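Local structure of putative potassium transport protein (4XTT) at residues 34-39 against 79-84. The protein probably regulates potassium uptake as the KtrA subunit of a Ktr transporter, its C-terminal RCK domain binding the second messenger cyclic di-AMP. Residues are numbered along the deposited sequence; the frame is centred on the assembly and turned at random.
Sequences LDIRAQ and NRFEKN. With 2BA ((2R,3R,3aS,5R,7aR,9R,10R,10aS,12R,14aR)-2,9-bis(6-amino-9H-purin-9-yl)octahydro-2H,7H-difuro[3,2-d:3',2'-j][1,3,7,9,2,8 ]tetraoxadiphosphacyclododecine-3,5,10,12-tetrol 5,12-dioxide), chain C.
Phe81 reaches out from helix 75-83 and meets Ile36 with the far end of its ring: CZ of Phe81 lies 3.8 Å from CD1 of Ile36, and CE1 of Phe81 is 4.0 Å from CG1 of Ile36. The two side chains cross at about a right angle, the isoleucine coming in obliquely to the ring. The CA-CB bond of Phe81 already points toward 34-39, and with CG anti to the backbone N (chi1 175°) the ring carries on in that direction. Leu34 arrives at the ring edge, near its plane, with CD1 4.3 Å from CZ of Phe81. Tyr40 adds an edge-to-face ring contact, and Ile42 and Leu20 also touch the phenyl. This apolar contact joins two helices packed beside the four-stranded antiparallel sheet of this TrkA-C (RCK C) fold, the short 36-40 and the C-terminal 75-83. At the exposed border, Arg80, its chain bent at chi2 and chi3, brings the edge of its guanidinium to the backbone of Gln39; NH1 makes a weak bond to O of Gln39 (3.3 Å, 120° at the hydrogen), while NH2 forms a salt bridge with Asp77. On the ligand side of Ile36, CG2 packs 4.0 Å from C21 of an adenine of cyclic di-AMP, so this one side chain lies between Phe81 and the nucleotide. Its neighbours hold the ligand: the ribose hydroxyl O2'1 donates to OD1 of Asp35 (2.9 Å) and accepts from N of Ala38, Arg37 N bonds N31, and NE of Arg37 bonds phosphate oxygen O1P. C5 of the other adenine lies over one face of the Arg37 guanidinium, offset toward its rim, and the second subunit grips the dinucleotide through its own Asp35, Arg37 and Ala38.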
ATOM      1  N   LEU A  34       9.938   5.039 -11.487  1.00 36.89           N
ATOM      2  CA  LEU A  34      10.716   4.053 -10.745  1.00 29.09           C
ATOM      3  C   LEU A  34      10.059   2.669 -10.798  1.00 31.78           C
ATOM      4  O   LEU A  34      10.721   1.652 -10.579  1.00 30.76           O
ATOM      5  CB  LEU A  34      10.889   4.513  -9.296  1.00 30.66           C
ATOM      6  CG  LEU A  34      11.743   5.772  -9.107  1.00 34.68           C
ATOM      7  CD1 LEU A  34      11.844   6.159  -7.640  1.00 36.85           C
ATOM      8  CD2 LEU A  34      13.130   5.588  -9.712  1.00 36.29           C
ATOM      9  N   ASP A  35       8.760   2.657 -11.101  1.00 31.73           N
ATOM     10  CA  ASP A  35       7.945   1.443 -11.223  1.00 28.51           C
ATOM     11  C   ASP A  35       8.137   0.533 -10.001  1.00 33.45           C
ATOM     12  O   ASP A  35       8.441  -0.657 -10.123  1.00 32.06           O
ATOM     13  CB  ASP A  35       8.285   0.708 -12.518  1.00 30.98           C
ATOM     14  CG  ASP A  35       7.123  -0.116 -13.045  1.00 50.85           C
ATOM     15  OD1 ASP A  35       5.960   0.185 -12.690  1.00 39.48           O
ATOM     16  OD2 ASP A  35       7.368  -1.052 -13.834  1.00 63.16           O
ATOM     17  N   ILE A  36       7.911   1.104  -8.825  1.00 25.60           N
ATOM     18  CA  ILE A  36       8.389   0.516  -7.586  1.00 32.17           C
ATOM     19  C   ILE A  36       7.792  -0.856  -7.281  1.00 30.26           C
ATOM     20  O   ILE A  36       8.546  -1.798  -7.022  1.00 27.67           O
ATOM     21  CB  ILE A  36       8.146   1.492  -6.412  1.00 30.29           C
ATOM     22  CG1 ILE A  36       9.063   2.707  -6.580  1.00 26.62           C
ATOM     23  CG2 ILE A  36       8.402   0.826  -5.062  1.00 20.88           C
ATOM     24  CD1 ILE A  36       8.806   3.832  -5.598  1.00 37.64           C
ATOM     25  N   ARG A  37       6.473  -0.999  -7.322  1.00 27.18           N
ATOM     26  CA  ARG A  37       5.892  -2.294  -6.980  1.00 30.09           C
ATOM     27  C   ARG A  37       6.223  -3.368  -8.010  1.00 37.03           C
ATOM     28  O   ARG A  37       6.489  -4.518  -7.653  1.00 26.83           O
ATOM     29  CB  ARG A  37       4.383  -2.193  -6.814  1.00 28.01           C
ATOM     30  CG  ARG A  37       3.753  -3.453  -6.222  1.00 19.34           C
ATOM     31  CD  ARG A  37       2.412  -3.119  -5.606  1.00 41.58           C
ATOM     32  NE  ARG A  37       1.627  -2.289  -6.509  1.00 23.15           N
ATOM     33  CZ  ARG A  37       1.016  -1.168  -6.152  1.00 28.12           C
ATOM     34  NH1 ARG A  37       1.070  -0.741  -4.894  1.00 26.44           N
ATOM     35  NH2 ARG A  37       0.332  -0.481  -7.055  1.00 36.69           N
ATOM     36  N   ALA A  38       6.245  -2.989  -9.282  1.00 34.77           N
ATOM     37  CA  ALA A  38       6.530  -3.959 -10.329  1.00 25.96           C
ATOM     38  C   ALA A  38       7.985  -4.415 -10.301  1.00 21.65           C
ATOM     39  O   ALA A  38       8.295  -5.515 -10.748  1.00 23.55           O
ATOM     40  CB  ALA A  38       6.183  -3.380 -11.696  1.00 17.42           C
ATOM     41  N   GLN A  39       8.860  -3.599  -9.717  1.00 25.68           N
ATOM     42  CA  GLN A  39      10.299  -3.868  -9.739  1.00 14.71           C
ATOM     43  C   GLN A  39      10.819  -4.461  -8.438  1.00 26.54           C
ATOM     44  O   GLN A  39      11.803  -5.195  -8.447  1.00 31.31           O
ATOM     45  CB  GLN A  39      11.095  -2.582 -10.016  1.00 25.44           C
ATOM     46  CG  GLN A  39      11.222  -2.159 -11.473  1.00 33.80           C
ATOM     47  CD  GLN A  39      11.988  -3.161 -12.326  1.00 38.22           C
ATOM     48  OE1 GLN A  39      13.210  -3.301 -12.211  1.00 46.45           O
ATOM     49  NE2 GLN A  39      11.271  -3.855 -13.199  1.00 28.14           N
ATOM     50  N   ASN A  79      15.250  -3.295   1.424  1.00 35.22           N
ATOM     51  CA  ASN A  79      16.689  -3.055   1.490  1.00 38.83           C
ATOM     52  C   ASN A  79      17.321  -2.886   0.107  1.00 33.08           C
ATOM     53  O   ASN A  79      18.250  -2.104  -0.076  1.00 41.30           O
ATOM     54  CB  ASN A  79      17.364  -4.187   2.254  1.00 43.76           C
ATOM     55  CG  ASN A  79      18.858  -4.004   2.366  1.00 77.66           C
ATOM     56  OD1 ASN A  79      19.349  -3.453   3.350  1.00 96.97           O
ATOM     57  ND2 ASN A  79      19.598  -4.501   1.378  1.00 78.10           N
ATOM     58  N   ARG A  80      16.805  -3.613  -0.872  1.00 36.81           N
ATOM     59  CA  ARG A  80      17.313  -3.521  -2.231  1.00 32.24           C
ATOM     60  C   ARG A  80      16.949  -2.196  -2.886  1.00 44.11           C
ATOM     61  O   ARG A  80      17.768  -1.594  -3.580  1.00 41.00           O
ATOM     62  CB  ARG A  80      16.791  -4.691  -3.054  1.00 27.05           C
ATOM     63  CG  ARG A  80      17.567  -4.992  -4.320  1.00 31.86           C
ATOM     64  CD  ARG A  80      16.572  -5.459  -5.340  1.00 30.90           C
ATOM     65  NE  ARG A  80      15.712  -6.462  -4.714  1.00 57.54           N
ATOM     66  CZ  ARG A  80      14.544  -6.878  -5.195  1.00 75.56           C
ATOM     67  NH1 ARG A  80      14.052  -6.359  -6.318  1.00 56.97           N
ATOM     68  NH2 ARG A  80      13.851  -7.793  -4.528  1.00 61.43           N
ATOM     69  N   PHE A  81      15.725  -1.735  -2.659  1.00 41.04           N
ATOM     70  CA  PHE A  81      15.293  -0.458  -3.208  1.00 33.10           C
ATOM     71  C   PHE A  81      16.081   0.696  -2.602  1.00 41.70           C
ATOM     72  O   PHE A  81      16.470   1.627  -3.306  1.00 39.41           O
ATOM     73  CB  PHE A  81      13.801  -0.252  -2.967  1.00 30.64           C
ATOM     74  CG  PHE A  81      13.296   1.096  -3.397  1.00 32.20           C
ATOM     75  CD1 PHE A  81      13.290   1.457  -4.737  1.00 34.88           C
ATOM     76  CD2 PHE A  81      12.807   1.995  -2.464  1.00 35.17           C
ATOM     77  CE1 PHE A  81      12.819   2.699  -5.140  1.00 27.95           C
ATOM     78  CE2 PHE A  81      12.329   3.234  -2.856  1.00 44.21           C
ATOM     79  CZ  PHE A  81      12.332   3.584  -4.203  1.00 40.75           C
ATOM     80  N   GLU A  82      16.340   0.608  -1.299  1.00 40.51           N
ATOM     81  CA  GLU A  82      17.066   1.652  -0.587  1.00 46.32           C
ATOM     82  C   GLU A  82      18.508   1.777  -1.049  1.00 44.93           C
ATOM     83  O   GLU A  82      19.051   2.877  -1.101  1.00 59.06           O
ATOM     84  CB  GLU A  82      17.045   1.388   0.918  1.00 29.52           C
ATOM     85  CG  GLU A  82      15.701   1.589   1.564  1.00 43.70           C
ATOM     86  CD  GLU A  82      15.725   1.278   3.043  1.00 63.33           C
ATOM     87  OE1 GLU A  82      16.833   1.082   3.584  1.00 65.89           O
ATOM     88  OE2 GLU A  82      14.641   1.222   3.664  1.00 70.46           O
ATOM     89  N   LYS A  83      19.110   0.659  -1.428  1.00 47.48           N
ATOM     90  CA  LYS A  83      20.517   0.651  -1.787  1.00 43.57           C
ATOM     91  C   LYS A  83      20.719   1.157  -3.204  1.00 42.96           C
ATOM     92  O   LYS A  83      21.800   1.628  -3.552  1.00 63.68           O
ATOM     93  CB  LYS A  83      21.098  -0.754  -1.610  1.00 38.63           C
ATOM     94  CG  LYS A  83      21.850  -0.918  -0.293  1.00 70.13           C
ATOM     95  CD  LYS A  83      20.923  -0.686   0.900  1.00 76.31           C
ATOM     96  CE  LYS A  83      21.624  -0.940   2.226  1.00 85.88           C
ATOM     97  NZ  LYS A  83      20.669  -0.807   3.364  1.00 89.68           N
ATOM     98  N   ASN A  84      19.668   1.091  -4.011  1.00 41.44           N
ATOM     99  CA  ASN A  84      19.734   1.608  -5.373  1.00 43.43           C
ATOM    100  C   ASN A  84      19.471   3.108  -5.410  1.00 43.27           C
ATOM    101  O   ASN A  84      19.275   3.686  -6.474  1.00 46.83           O
ATOM    102  CB  ASN A  84      18.743   0.877  -6.275  1.00 51.58           C
ATOM    103  CG  ASN A  84      19.240  -0.497  -6.689  1.00 65.84           C
ATOM    104  OD1 ASN A  84      19.698  -0.692  -7.813  1.00 90.06           O
ATOM    105  ND2 ASN A  84      19.155  -1.456  -5.777  1.00 65.16           N
TER
HETATM  106  P   2BA C 301       1.905  -2.545 -10.859  1.00 28.13           P
HETATM  107  O1P 2BA C 301       2.379  -2.953  -9.518  1.00 29.80           O
HETATM  108  O2P 2BA C 301       2.196  -3.676 -11.795  1.00 29.19           O
HETATM  109  O5' 2BA C 301       0.315  -2.339 -10.804  1.00 24.10           O
HETATM  110  C5' 2BA C 301      -0.381  -1.938 -11.998  1.00 19.19           C
HETATM  111  C4' 2BA C 301      -1.773  -1.581 -11.657  1.00 23.80           C
HETATM  112  O4' 2BA C 301      -2.432  -2.622 -10.808  1.00 25.45           O
HETATM  113  C3' 2BA C 301      -1.781  -0.356 -10.864  1.00 22.95           C
HETATM  114  O3' 2BA C 301      -1.892   0.797 -11.744  1.00 28.92           O
HETATM  115  C2' 2BA C 301      -2.962  -0.438 -10.030  1.00 32.26           C
HETATM  116  O2' 2BA C 301      -4.125   0.080 -10.735  1.00 28.45           O
HETATM  117  C1' 2BA C 301      -3.137  -1.877  -9.740  1.00 19.51           C
HETATM  118  N9  2BA C 301      -2.542  -2.193  -8.519  1.00 33.94           N
HETATM  119  C8  2BA C 301      -1.520  -2.822  -8.546  1.00 32.24           C
HETATM  120  N7  2BA C 301      -1.089  -3.038  -7.270  1.00 24.09           N
HETATM  121  C5  2BA C 301      -2.179  -2.330  -6.514  1.00 20.60           C
HETATM  122  C6  2BA C 301      -2.545  -2.051  -5.205  1.00 22.10           C
HETATM  123  N6  2BA C 301      -1.723  -2.516  -4.176  1.00 18.30           N
HETATM  124  N1  2BA C 301      -3.650  -1.357  -4.889  1.00 23.42           N
HETATM  125  C2  2BA C 301      -4.441  -0.911  -5.832  1.00 18.80           C
HETATM  126  N3  2BA C 301      -4.175  -1.120  -7.108  1.00 22.07           N
HETATM  127  C4  2BA C 301      -3.084  -1.812  -7.503  1.00 33.07           C
HETATM  128  P1  2BA C 301      -1.043   2.098 -11.324  1.00 32.74           P
HETATM  129 O1P1 2BA C 301      -1.597   2.542 -10.016  1.00 26.60           O
HETATM  130 O2P1 2BA C 301      -1.309   3.166 -12.331  1.00 27.35           O
HETATM  131 O5'1 2BA C 301       0.536   1.931 -11.116  1.00 26.93           O
HETATM  132 C5'1 2BA C 301       1.361   1.427 -12.155  1.00 17.93           C
HETATM  133 C4'1 2BA C 301       2.678   1.103 -11.565  1.00 21.92           C
HETATM  134 O4'1 2BA C 301       3.174   2.245 -10.750  1.00 22.64           O
HETATM  135 C3'1 2BA C 301       2.555  -0.025 -10.629  1.00 24.73           C
HETATM  136 O3'1 2BA C 301       2.796  -1.290 -11.295  1.00 30.49           O
HETATM  137 C2'1 2BA C 301       3.574   0.193  -9.614  1.00 31.35           C
HETATM  138 O2'1 2BA C 301       4.823  -0.375 -10.079  1.00 32.48           O
HETATM  139 C1'1 2BA C 301       3.705   1.655  -9.488  1.00 21.33           C
HETATM  140  N91 2BA C 301       2.968   2.128  -8.385  1.00 31.32           N
HETATM  141  C81 2BA C 301       1.972   2.809  -8.582  1.00 21.66           C
HETATM  142  N71 2BA C 301       1.369   3.184  -7.409  1.00 20.72           N
HETATM  143  C51 2BA C 301       2.335   2.504  -6.467  1.00 28.42           C
HETATM  144  C61 2BA C 301       2.503   2.358  -5.086  1.00 26.57           C
HETATM  145  N61 2BA C 301       1.574   2.967  -4.191  1.00 35.30           N
HETATM  146  N11 2BA C 301       3.491   1.672  -4.565  1.00 26.91           N
HETATM  147  C21 2BA C 301       4.395   1.082  -5.335  1.00 22.07           C
HETATM  148  N31 2BA C 301       4.347   1.148  -6.671  1.00 26.08           N
HETATM  149  C41 2BA C 301       3.352   1.839  -7.285  1.00 30.31           C